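Local structure of hypothetical protein (Parabacteroides merdae, 4OO3) at residues G96-G99 with K100-E103; K106-E110 with A111-V115; P120-N124 with S125-K129; L131-C134 with F135-K139; L207-Q211 with Q212-I216. The protein is probably an NAD(P)-dependent oxidoreductase, with a Rossmann-type nucleotide-binding domain joined to a larger C-terminal domain, and its substrate is unknown. All blocks are in the same frame, centred on the assembly; numbering follows the deposited sequence.

Interaction 1 (G96-G99 with K100-E103); sequences GNNG and KKTE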
loop_
_atom_site.group_PDB
_atom_site.type_symbol
_atom_site.label_atom_id
_atom_site.label_comp_id
_atom_site.label_asym_id
_atom_site.label_seq_id
_atom_site.Cartn_x
_atom_site.Cartn_y
_atom_site.Cartn_z
ATOM N N GLY A 96 -7.197 8.919 5.181
ATOM C CA GLY A 96 -7.666 10.128 4.539
ATOM C C GLY A 96 -6.552 11.122 4.320
ATOM O O GLY A 96 -5.590 10.848 3.599
ATOM N N ASN A 97 -6.683 12.279 4.953
ATOM C CA ASN A 97 -5.731 13.356 4.769
ATOM C C ASN A 97 -4.354 13.015 5.343
ATOM O O ASN A 97 -4.173 12.963 6.554
ATOM C CB ASN A 97 -6.265 14.643 5.384
ATOM C CG ASN A 97 -5.514 15.856 4.908
ATOM O OD1 ASN A 97 -4.312 15.974 5.133
ATOM N ND2 ASN A 97 -6.208 16.749 4.218
ATOM N N ASN A 98 -3.389 12.808 4.454
ATOM C CA ASN A 98 -2.061 12.331 4.833
ATOM C C ASN A 98 -1.158 13.414 5.405
ATOM O O ASN A 98 -0.165 13.108 6.058
ATOM C CB ASN A 98 -1.379 11.662 3.635
ATOM C CG ASN A 98 -2.123 10.426 3.159
ATOM O OD1 ASN A 98 -2.643 9.665 3.961
ATOM N ND2 ASN A 98 -2.171 10.222 1.853
ATOM N N GLY A 99 -1.490 14.675 5.159
ATOM C CA GLY A 99 -0.735 15.789 5.733
ATOM C C GLY A 99 -0.953 15.891 7.232
ATOM O O GLY A 99 -0.016 16.120 7.990
ATOM N N LYS A 100 -2.206 15.698 7.641
ATOM C CA LYS A 100 -2.601 15.666 9.046
ATOM C C LYS A 100 -2.290 14.342 9.780
ATOM O O LYS A 100 -2.271 14.303 11.004
ATOM C CB LYS A 100 -4.109 15.909 9.137
ATOM C CG LYS A 100 -4.584 17.281 8.689
ATOM C CD LYS A 100 -6.083 17.260 8.406
ATOM C CE LYS A 100 -6.820 18.427 9.038
ATOM N NZ LYS A 100 -6.679 19.667 8.233
ATOM N N LYS A 101 -2.048 13.270 9.035
ATOM C CA LYS A 101 -2.079 11.916 9.590
ATOM C C LYS A 101 -1.089 11.662 10.720
ATOM O O LYS A 101 -1.452 11.091 11.743
ATOM C CB LYS A 101 -1.827 10.897 8.484
ATOM C CG LYS A 101 -1.844 9.448 8.944
ATOM C CD LYS A 101 -1.338 8.517 7.849
ATOM C CE LYS A 101 -2.326 8.361 6.709
ATOM N NZ LYS A 101 -3.496 7.529 7.097
ATOM N N THR A 102 0.165 12.050 10.523
ATOM C CA THR A 102 1.221 11.650 11.448
ATOM C C THR A 102 1.009 12.282 12.832
ATOM O O THR A 102 1.177 11.617 13.863
ATOM C CB THR A 102 2.626 11.974 10.884
ATOM O OG1 THR A 102 2.654 11.715 9.471
ATOM C CG2 THR A 102 3.683 11.117 11.566
ATOM N N GLU A 103 0.605 13.550 12.853
ATOM C CA GLU A 103 0.280 14.228 14.115
ATOM C C GLU A 103 -0.895 13.538 14.814
ATOM O O GLU A 103 -0.824 13.266 16.008
ATOM C CB GLU A 103 -0.012 15.714 13.875
ATOM C CG GLU A 103 -0.192 16.551 15.136
ATOM C CD GLU A 103 0.989 16.476 16.101
ATOM O OE1 GLU A 103 2.157 16.435 15.646
ATOM O OE2 GLU A 103 0.741 16.470 17.326
HETATM O O HOH W 1 -4.508 7.612 4.472
HETATM O O HOH W 2 2.178 13.473 7.545
HETATM O O HOH W 3 0.890 15.102 10.544
#
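Asn98 and Lys101 are one turn apart at the start of helix 98-110, with CA atoms 4.8 Å from each other, and the chain runs through both segments without a break. This is the N-terminal end of the helix in a Rossmann-type beta-alpha-beta unit, following strand 91-94. Asn97 is the N-cap. Its OD1 accepts a fairly straight bond from Lys100 N at 3.3 Å, with the donor tilted 29° from the carbonyl plane. The same OD1 takes a weak bond from Gly99 N. With chi1 at -164°, CG of Asn97 lies beside the carbonyl carbon, and this turns the amide back over the start of the helix. The aliphatic part of Lys100 crosses that amide, with its CD 3.8 Å from Asn97 CG. The other end of the Asn97 amide, ND2, donates to Gln211 OE1 of the C-terminal domain. Asn98 ND2 likewise donates to Gln212 O, so two neighbouring asparagines tie this helix end to the second domain. The side chains of Asn98 and Lys101 run side by side, and Asn98 OD1 lies 3.1 Å from Lys101 CE. The Lys101 chain bends at its last two torsions, bringing NZ to Gln94 OE1 and Ser117 OG, at the ends of two neighbouring strands. A water links Asn98, Lys101 and Gly96. It donates to Asn98 OD1 at 2.8 Å and accepts from Lys101 NZ at 2.8 Å and from Gly96 N at 3.1 Å.

Interaction 2 (K106-E110 with A111-V115); sequences KKTLE and AGINV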
loop_
_atom_site.group_PDB
_atom_site.type_symbol
_atom_site.label_atom_id
_atom_site.label_comp_id
_atom_site.label_asym_id
_atom_site.label_seq_id
_atom_site.Cartn_x
_atom_site.Cartn_y
_atom_site.Cartn_z
ATOM N N LYS A 106 0.430 10.336 16.405
ATOM C CA LYS A 106 1.212 10.555 17.619
ATOM C C LYS A 106 0.320 10.783 18.852
ATOM O O LYS A 106 0.497 10.141 19.889
ATOM C CB LYS A 106 2.174 11.738 17.441
ATOM C CG LYS A 106 3.289 11.752 18.472
ATOM C CD LYS A 106 3.816 13.149 18.731
ATOM C CE LYS A 106 2.874 13.956 19.611
ATOM N NZ LYS A 106 3.603 15.050 20.311
ATOM N N LYS A 107 -0.648 11.685 18.729
ATOM C CA LYS A 107 -1.500 12.051 19.864
ATOM C C LYS A 107 -2.382 10.898 20.305
ATOM O O LYS A 107 -2.699 10.765 21.490
ATOM C CB LYS A 107 -2.367 13.258 19.529
ATOM C CG LYS A 107 -1.558 14.483 19.144
ATOM C CD LYS A 107 -2.309 15.763 19.444
ATOM C CE LYS A 107 -2.227 16.088 20.924
ATOM N NZ LYS A 107 -3.078 17.252 21.259
ATOM N N THR A 108 -2.771 10.061 19.348
ATOM C CA THR A 108 -3.588 8.896 19.648
ATOM C C THR A 108 -2.794 7.859 20.442
ATOM O O THR A 108 -3.302 7.289 21.402
ATOM C CB THR A 108 -4.146 8.276 18.359
ATOM O OG1 THR A 108 -4.921 9.258 17.660
ATOM C CG2 THR A 108 -5.022 7.100 18.673
ATOM N N LEU A 109 -1.552 7.614 20.041
ATOM C CA LEU A 109 -0.700 6.647 20.735
ATOM C C LEU A 109 -0.361 7.106 22.156
ATOM O O LEU A 109 -0.393 6.300 23.085
ATOM C CB LEU A 109 0.579 6.389 19.937
ATOM C CG LEU A 109 0.389 5.692 18.589
ATOM C CD1 LEU A 109 1.624 5.884 17.722
ATOM C CD2 LEU A 109 0.078 4.213 18.766
ATOM N N GLU A 110 -0.049 8.392 22.321
ATOM C CA GLU A 110 0.116 8.996 23.654
ATOM C C GLU A 110 -1.066 8.708 24.574
ATOM O O GLU A 110 -0.894 8.567 25.783
ATOM C CB GLU A 110 0.241 10.507 23.550
ATOM C CG GLU A 110 1.571 11.001 23.023
ATOM C CD GLU A 110 1.655 12.515 23.029
ATOM O OE1 GLU A 110 0.638 13.189 22.717
ATOM O OE2 GLU A 110 2.743 13.032 23.346
ATOM N N ALA A 111 -2.268 8.643 24.002
ATOM C CA ALA A 111 -3.471 8.380 24.780
ATOM C C ALA A 111 -3.704 6.893 25.041
ATOM O O ALA A 111 -4.732 6.520 25.612
ATOM C CB ALA A 111 -4.681 8.998 24.089
ATOM N N GLY A 112 -2.758 6.047 24.630
ATOM C CA GLY A 112 -2.832 4.609 24.891
ATOM C C GLY A 112 -3.745 3.866 23.937
ATOM O O GLY A 112 -4.175 2.758 24.233
ATOM N N ILE A 113 -4.026 4.474 22.785
ATOM C CA ILE A 113 -4.933 3.907 21.781
ATOM C C ILE A 113 -4.142 3.317 20.610
ATOM O O ILE A 113 -3.321 4.011 20.001
ATOM C CB ILE A 113 -5.915 4.987 21.274
ATOM C CG1 ILE A 113 -6.767 5.499 22.446
ATOM C CG2 ILE A 113 -6.800 4.447 20.160
ATOM C CD1 ILE A 113 -7.601 6.723 22.132
ATOM N N ASN A 114 -4.394 2.041 20.301
ATOM C CA ASN A 114 -3.716 1.356 19.184
ATOM C C ASN A 114 -4.117 1.991 17.869
ATOM O O ASN A 114 -5.177 2.604 17.789
ATOM C CB ASN A 114 -4.086 -0.128 19.137
ATOM C CG ASN A 114 -3.696 -0.879 20.399
ATOM O OD1 ASN A 114 -2.554 -1.297 20.563
ATOM N ND2 ASN A 114 -4.656 -1.080 21.279
ATOM N N VAL A 115 -3.293 1.843 16.832
ATOM C CA VAL A 115 -3.567 2.513 15.553
ATOM C C VAL A 115 -3.342 1.616 14.334
ATOM O O VAL A 115 -2.260 1.060 14.150
ATOM C CB VAL A 115 -2.699 3.778 15.395
ATOM C CG1 VAL A 115 -2.942 4.452 14.049
ATOM C CG2 VAL A 115 -2.959 4.747 16.531
#
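Leu109 and Gly112 bring their CA atoms within 5.1 Å as helix 98-110 ends and the chain turns into strand 114-117. Gly112 has positive phi (80°), and two bonds run back into the last turn. Gly112 N donates to Leu109 O at 2.8 Å, from well above the carbonyl plane. Ile113 N donates to Thr108 O at 3.2 Å. Ala111 N makes only weak bonds, to Lys107 O and Thr108 O. Across the turn, the Thr108 methyl meets Ile113. CG2 of Thr108 lies 3.5 Å from Ile113 CB, a tight fit for two carbons. This methyl is placed anti to the backbone N, while OG1 turns back to Tyr104 O one turn earlier. Val115 CG2 sits 3.8 Å from Thr108 CG2 and 3.8 Å from Leu109 CD2. The Leu109 and Val115 side chains cross at about a right angle. Met92 of strand 91-94 packs on Thr108, Ile113 and Val115 and extends this apolar patch into the sheet. The turn is a Schellman motif, here closing the helix of a Rossmann-type beta-alpha-beta crossover just before its second strand.

Interaction 3 (P120-N124 with S125-K129); sequences PMAIN and SQSFK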
loop_
_atom_site.group_PDB
_atom_site.type_symbol
_atom_site.label_atom_id
_atom_site.label_comp_id
_atom_site.label_asym_id
_atom_site.label_seq_id
_atom_site.Cartn_x
_atom_site.Cartn_y
_atom_site.Cartn_z
ATOM N N PRO A 120 0.266 6.518 3.218
ATOM C CA PRO A 120 1.580 6.551 3.847
ATOM C C PRO A 120 1.502 7.230 5.209
ATOM O O PRO A 120 0.874 8.289 5.334
ATOM C CB PRO A 120 2.399 7.415 2.884
ATOM C CG PRO A 120 1.409 8.345 2.286
ATOM C CD PRO A 120 0.070 7.664 2.305
HETATM N N MSE A 121 2.143 6.631 6.211
HETATM C CA MSE A 121 2.179 7.184 7.580
HETATM C C MSE A 121 3.120 8.345 7.723
HETATM O O MSE A 121 3.114 9.018 8.750
HETATM C CB MSE A 121 2.544 6.078 8.578
HETATM C CG MSE A 121 1.445 5.020 8.583
HETATM SE SE MSE A 121 1.522 3.966 10.246
HETATM C CE MSE A 121 3.208 3.050 9.848
ATOM N N ALA A 122 3.946 8.590 6.709
ATOM C CA ALA A 122 4.753 9.813 6.634
ATOM C C ALA A 122 4.947 10.203 5.173
ATOM O O ALA A 122 5.140 9.321 4.331
ATOM C CB ALA A 122 6.100 9.619 7.316
ATOM N N ILE A 123 4.896 11.513 4.891
ATOM C CA ILE A 123 4.995 12.056 3.524
ATOM C C ILE A 123 6.206 12.974 3.285
ATOM O O ILE A 123 6.339 13.560 2.209
ATOM C CB ILE A 123 3.715 12.830 3.122
ATOM C CG1 ILE A 123 3.524 14.081 3.989
ATOM C CG2 ILE A 123 2.500 11.931 3.206
ATOM C CD1 ILE A 123 2.352 14.943 3.558
ATOM N N ASN A 124 7.062 13.105 4.294
ATOM C CA ASN A 124 8.307 13.857 4.195
ATOM C C ASN A 124 9.208 13.582 5.405
ATOM O O ASN A 124 8.805 12.890 6.349
ATOM C CB ASN A 124 8.052 15.367 4.034
ATOM C CG ASN A 124 7.163 15.940 5.122
ATOM O OD1 ASN A 124 7.285 15.605 6.298
ATOM N ND2 ASN A 124 6.272 16.828 4.730
ATOM N N SER A 125 10.424 14.120 5.367
ATOM C CA SER A 125 11.415 13.857 6.409
ATOM C C SER A 125 10.996 14.357 7.778
ATOM O O SER A 125 11.280 13.712 8.776
ATOM C CB SER A 125 12.769 14.445 6.022
ATOM O OG SER A 125 13.288 13.705 4.934
ATOM N N GLN A 126 10.321 15.499 7.818
ATOM C CA GLN A 126 9.798 16.031 9.069
ATOM C C GLN A 126 8.807 15.041 9.674
ATOM O O GLN A 126 8.931 14.674 10.841
ATOM C CB GLN A 126 9.134 17.392 8.842
ATOM C CG GLN A 126 8.474 17.992 10.073
ATOM C CD GLN A 126 7.774 19.308 9.777
ATOM O OE1 GLN A 126 8.399 20.370 9.774
ATOM N NE2 GLN A 126 6.463 19.246 9.537
ATOM N N SER A 127 7.837 14.596 8.876
ATOM C CA SER A 127 6.845 13.637 9.353
ATOM C C SER A 127 7.460 12.262 9.645
ATOM O O SER A 127 6.979 11.559 10.534
ATOM C CB SER A 127 5.654 13.521 8.386
ATOM O OG SER A 127 6.058 13.445 7.028
ATOM N N PHE A 128 8.519 11.888 8.925
ATOM C CA PHE A 128 9.246 10.647 9.222
ATOM C C PHE A 128 9.851 10.659 10.627
ATOM O O PHE A 128 9.792 9.658 11.343
ATOM C CB PHE A 128 10.363 10.388 8.208
ATOM C CG PHE A 128 11.219 9.193 8.554
ATOM C CD1 PHE A 128 10.715 7.903 8.423
ATOM C CD2 PHE A 128 12.506 9.356 9.043
ATOM C CE1 PHE A 128 11.488 6.800 8.743
ATOM C CE2 PHE A 128 13.284 8.251 9.369
ATOM C CZ PHE A 128 12.773 6.973 9.220
ATOM N N LYS A 129 10.442 11.789 11.003
ATOM C CA LYS A 129 10.989 11.967 12.348
ATOM C C LYS A 129 9.881 11.797 13.383
ATOM O O LYS A 129 10.058 11.116 14.390
ATOM C CB LYS A 129 11.652 13.343 12.483
ATOM C CG LYS A 129 12.799 13.394 13.483
ATOM C CD LYS A 129 13.854 14.413 13.060
ATOM C CE LYS A 129 15.165 14.255 13.822
ATOM N NZ LYS A 129 15.112 14.873 15.173
#
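Asn124 OD1 accepts from Ser127 N at 2.8 Å, in a nearly straight bond that arrives close to the line of the side-chain carbonyl. Ser127 OG lies only 2.6 Å from the same OD1. It is also 2.9 Å from Asn124 O, and its proton may go to either oxygen. Ser127 OG also accepts from Ile123 N at 3.1 Å, so the hydroxyl joins the approach to the helix with its first turn. Chi1 values of 54° for Asn124 and 44° for Ser127 hold each polar group between its own backbone N and carbonyl carbon. This folds the two groups toward each other. The backbone closes the turn as well, with Phe128 N donating to Asn124 O at 2.8 Å. Beside these bonds, the Ala122 methyl packs on the helix backbone, 3.7 Å from Phe128 N. CB of Gln126 rests 3.6 Å from Asn124 OD1.

Further out, several elements hold the loop and the helix start. Ser125 OG bonds to Asp435 in helix 419-439. The Phe128 ring packs against that helix and meets Tyr239 edge-to-face. The peptide bond before Pro120, in the loop leading to the cap, is cis. The backbone O of Met121, a selenomethionine, accepts from Thr102 OG1 of helix 98-110. Asn124 is thus the N-cap of helix 125-140, which follows strand 114-117 and crosses to strand 145-147 in the Rossmann-type domain.

Interaction 4 (L131-C134 with F135-K139); sequences LEEC and FAIAK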
loop_
_atom_site.group_PDB
_atom_site.type_symbol
_atom_site.label_atom_id
_atom_site.label_comp_id
_atom_site.label_asym_id
_atom_site.label_seq_id
_atom_site.Cartn_x
_atom_site.Cartn_y
_atom_site.Cartn_z
ATOM N N LEU A 131 7.185 10.078 12.944
ATOM C CA LEU A 131 6.748 8.683 12.885
ATOM C C LEU A 131 7.662 7.782 13.692
ATOM O O LEU A 131 7.212 6.780 14.232
ATOM C CB LEU A 131 6.698 8.190 11.439
ATOM C CG LEU A 131 6.218 6.756 11.182
ATOM C CD1 LEU A 131 4.766 6.589 11.599
ATOM C CD2 LEU A 131 6.385 6.390 9.719
ATOM N N GLU A 132 8.948 8.119 13.752
ATOM C CA GLU A 132 9.882 7.416 14.627
ATOM C C GLU A 132 9.486 7.562 16.090
ATOM O O GLU A 132 9.533 6.593 16.837
ATOM C CB GLU A 132 11.306 7.935 14.446
ATOM C CG GLU A 132 11.946 7.553 13.130
ATOM C CD GLU A 132 13.341 8.113 13.011
ATOM O OE1 GLU A 132 13.488 9.353 12.961
ATOM O OE2 GLU A 132 14.285 7.308 12.990
ATOM N N GLU A 133 9.109 8.775 16.495
ATOM C CA GLU A 133 8.621 9.006 17.861
ATOM C C GLU A 133 7.360 8.163 18.140
ATOM O O GLU A 133 7.247 7.536 19.202
ATOM C CB GLU A 133 8.339 10.497 18.098
ATOM C CG GLU A 133 8.268 10.886 19.572
ATOM C CD GLU A 133 7.842 12.330 19.803
ATOM O OE1 GLU A 133 7.785 13.115 18.833
ATOM O OE2 GLU A 133 7.563 12.689 20.968
ATOM N N CYS A 134 6.434 8.148 17.177
ATOM C CA CYS A 134 5.221 7.323 17.254
ATOM C C CYS A 134 5.549 5.869 17.574
ATOM O O CYS A 134 4.938 5.266 18.463
ATOM C CB CYS A 134 4.433 7.369 15.938
ATOM S SG CYS A 134 3.734 8.974 15.501
ATOM N N PHE A 135 6.515 5.306 16.857
ATOM C CA PHE A 135 6.922 3.930 17.122
ATOM C C PHE A 135 7.576 3.773 18.494
ATOM O O PHE A 135 7.400 2.747 19.151
ATOM C CB PHE A 135 7.824 3.398 16.008
ATOM C CG PHE A 135 7.063 2.927 14.793
ATOM C CD1 PHE A 135 6.146 1.897 14.895
ATOM C CD2 PHE A 135 7.270 3.505 13.558
ATOM C CE1 PHE A 135 5.444 1.462 13.791
ATOM C CE2 PHE A 135 6.573 3.070 12.447
ATOM C CZ PHE A 135 5.658 2.047 12.564
ATOM N N ALA A 136 8.306 4.797 18.933
ATOM C CA ALA A 136 8.898 4.799 20.275
ATOM C C ALA A 136 7.809 4.846 21.350
ATOM O O ALA A 136 7.881 4.128 22.349
ATOM C CB ALA A 136 9.854 5.969 20.435
ATOM N N ILE A 137 6.798 5.683 21.140
ATOM C CA ILE A 137 5.676 5.772 22.075
ATOM C C ILE A 137 4.892 4.463 22.110
ATOM O O ILE A 137 4.531 3.980 23.182
ATOM C CB ILE A 137 4.733 6.936 21.724
ATOM C CG1 ILE A 137 5.446 8.277 21.932
ATOM C CG2 ILE A 137 3.467 6.888 22.575
ATOM C CD1 ILE A 137 4.842 9.400 21.112
ATOM N N ALA A 138 4.631 3.885 20.942
ATOM C CA ALA A 138 3.939 2.606 20.877
ATOM C C ALA A 138 4.663 1.536 21.704
ATOM O O ALA A 138 4.041 0.825 22.496
ATOM C CB ALA A 138 3.798 2.159 19.436
ATOM N N LYS A 139 5.976 1.444 21.517
ATOM C CA LYS A 139 6.841 0.514 22.253
ATOM C C LYS A 139 6.805 0.776 23.763
ATOM O O LYS A 139 6.600 -0.140 24.551
ATOM C CB LYS A 139 8.274 0.648 21.732
ATOM C CG LYS A 139 9.347 -0.175 22.438
ATOM C CD LYS A 139 9.444 -1.601 21.911
ATOM C CE LYS A 139 10.878 -1.967 21.538
ATOM N NZ LYS A 139 11.861 -1.704 22.627
#
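Leu131 and Phe135 stand one turn apart on helix 125-140, which links strands 114-117 and 145-147 in a Rossmann-type beta-alpha-beta unit. Regular helical bonds join the two segments, including Phe135 N to Leu131 O at 3.1 Å. The close packing is on the inner face. There the Leu131 and Phe135 side chains lie side by side and point the same way. Leu131 CG is 3.9 Å from Phe135 CE2, and its CD1 also reaches that ring carbon. The Leu131 branch points away from its amide nitrogen (chi1 -178°), whereas CG of Phe135 is opposite its carbonyl carbon. These two settings bring the leucine branch alongside the ring. Phe135 CD2 comes 3.3 Å from Leu131 O. Leu145 of strand 145-147, at one edge of the parallel sheet, packs on both residues, and Met121 touches both. Val420, Met423 and Leu424 of helix 419-439 pack on Phe135. Cys134, also buried, faces Ile105 and Leu109 of helix 98-110.

The outer side is looser. Glu133 and Ala136 are exposed. The extended Glu133 chain crosses Ile137 and touches it through carbon alone, CG to CD1 at 4.0 Å. Ile137 is partly exposed and also touches Leu109 of helix 98-110. Ile137 CG1 rests 3.4 Å from Glu133 O, the oxygen that accepts from Ile137 N at 2.7 Å.

Interaction 5 (L207-Q211 with Q212-I216); sequences LDVNQ and QGEGI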
loop_
_atom_site.group_PDB
_atom_site.type_symbol
_atom_site.label_atom_id
_atom_site.label_comp_id
_atom_site.label_asym_id
_atom_site.label_seq_id
_atom_site.Cartn_x
_atom_site.Cartn_y
_atom_site.Cartn_z
ATOM N N LEU A 207 -5.499 16.016 -4.872
ATOM C CA LEU A 207 -4.606 16.576 -5.875
ATOM C C LEU A 207 -3.667 17.650 -5.304
ATOM O O LEU A 207 -2.859 18.228 -6.038
ATOM C CB LEU A 207 -5.442 17.122 -7.033
ATOM C CG LEU A 207 -6.264 16.044 -7.752
ATOM C CD1 LEU A 207 -7.191 16.666 -8.781
ATOM C CD2 LEU A 207 -5.359 15.030 -8.430
ATOM N N ASP A 208 -3.781 17.915 -4.001
ATOM C CA ASP A 208 -2.841 18.774 -3.280
ATOM C C ASP A 208 -1.786 17.881 -2.633
ATOM O O ASP A 208 -2.063 17.182 -1.649
ATOM C CB ASP A 208 -3.577 19.596 -2.217
ATOM C CG ASP A 208 -2.670 20.587 -1.483
ATOM O OD1 ASP A 208 -1.456 20.679 -1.783
ATOM O OD2 ASP A 208 -3.189 21.283 -0.588
ATOM N N VAL A 209 -0.575 17.906 -3.184
ATOM C CA VAL A 209 0.510 17.043 -2.703
ATOM C C VAL A 209 0.951 17.351 -1.270
ATOM O O VAL A 209 1.646 16.542 -0.660
ATOM C CB VAL A 209 1.751 17.068 -3.638
ATOM C CG1 VAL A 209 1.382 16.565 -5.031
ATOM C CG2 VAL A 209 2.396 18.455 -3.702
ATOM N N ASN A 210 0.557 18.507 -0.734
ATOM C CA ASN A 210 0.813 18.816 0.675
ATOM C C ASN A 210 -0.104 18.036 1.620
ATOM O O ASN A 210 0.201 17.853 2.792
ATOM C CB ASN A 210 0.652 20.315 0.941
ATOM C CG ASN A 210 1.704 21.160 0.237
ATOM O OD1 ASN A 210 1.396 22.219 -0.301
ATOM N ND2 ASN A 210 2.944 20.701 0.246
ATOM N N GLN A 211 -1.238 17.585 1.106
ATOM C CA GLN A 211 -2.210 16.891 1.922
ATOM C C GLN A 211 -2.280 15.403 1.605
ATOM O O GLN A 211 -2.442 14.575 2.507
ATOM C CB GLN A 211 -3.564 17.546 1.725
ATOM C CG GLN A 211 -3.560 19.022 2.085
ATOM C CD GLN A 211 -4.955 19.591 2.158
ATOM O OE1 GLN A 211 -5.726 19.232 3.045
ATOM N NE2 GLN A 211 -5.297 20.470 1.221
ATOM N N GLN A 212 -2.160 15.065 0.325
ATOM C CA GLN A 212 -2.156 13.675 -0.094
ATOM C C GLN A 212 -0.757 13.079 0.036
ATOM O O GLN A 212 -0.613 11.893 0.296
ATOM C CB GLN A 212 -2.664 13.565 -1.536
ATOM C CG GLN A 212 -2.632 12.170 -2.137
ATOM C CD GLN A 212 -3.433 11.143 -1.353
ATOM O OE1 GLN A 212 -4.447 11.459 -0.727
ATOM N NE2 GLN A 212 -2.987 9.897 -1.405
ATOM N N GLY A 213 0.265 13.915 -0.122
ATOM C CA GLY A 213 1.639 13.451 -0.299
ATOM C C GLY A 213 2.000 13.435 -1.776
ATOM O O GLY A 213 1.124 13.328 -2.638
ATOM N N GLU A 214 3.287 13.551 -2.081
ATOM C CA GLU A 214 3.729 13.503 -3.472
ATOM C C GLU A 214 3.629 12.082 -4.005
ATOM O O GLU A 214 3.602 11.126 -3.239
ATOM C CB GLU A 214 5.168 14.008 -3.608
ATOM C CG GLU A 214 5.341 15.484 -3.271
ATOM C CD GLU A 214 6.183 16.257 -4.281
ATOM O OE1 GLU A 214 6.706 15.652 -5.250
ATOM O OE2 GLU A 214 6.323 17.491 -4.098
ATOM N N GLY A 215 3.600 11.940 -5.323
ATOM C CA GLY A 215 3.579 10.605 -5.932
ATOM C C GLY A 215 4.712 9.708 -5.449
ATOM O O GLY A 215 4.527 8.509 -5.225
ATOM N N ILE A 216 5.881 10.313 -5.265
ATOM C CA ILE A 216 7.087 9.591 -4.882
ATOM C C ILE A 216 7.049 9.022 -3.444
ATOM O O ILE A 216 7.881 8.188 -3.099
ATOM C CB ILE A 216 8.340 10.484 -5.116
ATOM C CG1 ILE A 216 9.632 9.667 -5.091
ATOM C CG2 ILE A 216 8.418 11.616 -4.098
ATOM C CD1 ILE A 216 10.848 10.480 -5.474
#
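Asp208 O is gripped by two backbone donors, Gln211 N at 2.9 Å and Gln212 N at 2.9 Å. The bond from Gln212 N is almost straight, at 175°. The Asp208 side chain serves the same turn. OD1 accepts from Asn210 N at 3.1 Å, with the donor above the carboxylate plane. OD2 accepts from Gln211 NE2 at 2.9 Å on its anti side, somewhat out of the carboxylate plane, and that bond runs within the plane of the Gln211 amide. A salt bridge from Lys275 to OD1 adds a charged partner. With so many donors around it, the carboxylate is probably stabilised as the anion. The carboxylate of Asp208 swings away from the backbone N (chi1 -176°), and this lets it reach forward over the short helix.

Past the helix the chain leaves at Gly213, the first residue to depart from helical angles, whose phi is positive (98°). Its N makes a weak bond to Val209 O. Val209 then crosses Glu214, with its CB 3.9 Å from Glu214 CG. Glu214 OE1 forms a salt bridge with Arg250 NE. Gln211 OE1 faces Asn97 of the Rossmann-type domain, and Gln212 NE2 bonds to Asp218 OD2. This is a short, weakly bonded helical turn with an aspartate N-cap and a glycine exit, placed in the C-terminal domain where it meets the Rossmann-type domain.

How the interactions relate
The contacts follow the chain in the order 1 to 5. Interactions 1 and 2 sit at the ends of helix 98-110, with centres about 14 Å apart. Interactions 3 and 4 share helix 125-140, with centres about 13 Å apart. The helices are neighbours, and interactions 2 and 4 touch, centres about 10 Å apart. All four belong to the Rossmann-type domain, on helices that connect strands of its parallel sheet. Interaction 5 lies in the C-terminal domain and touches interactions 1 and 3, its centre about 11 Å and 12 Å from theirs. The centres of interactions 2 and 4 are about 25 Å and 24 Å away. The helix starts therefore face the domain interface.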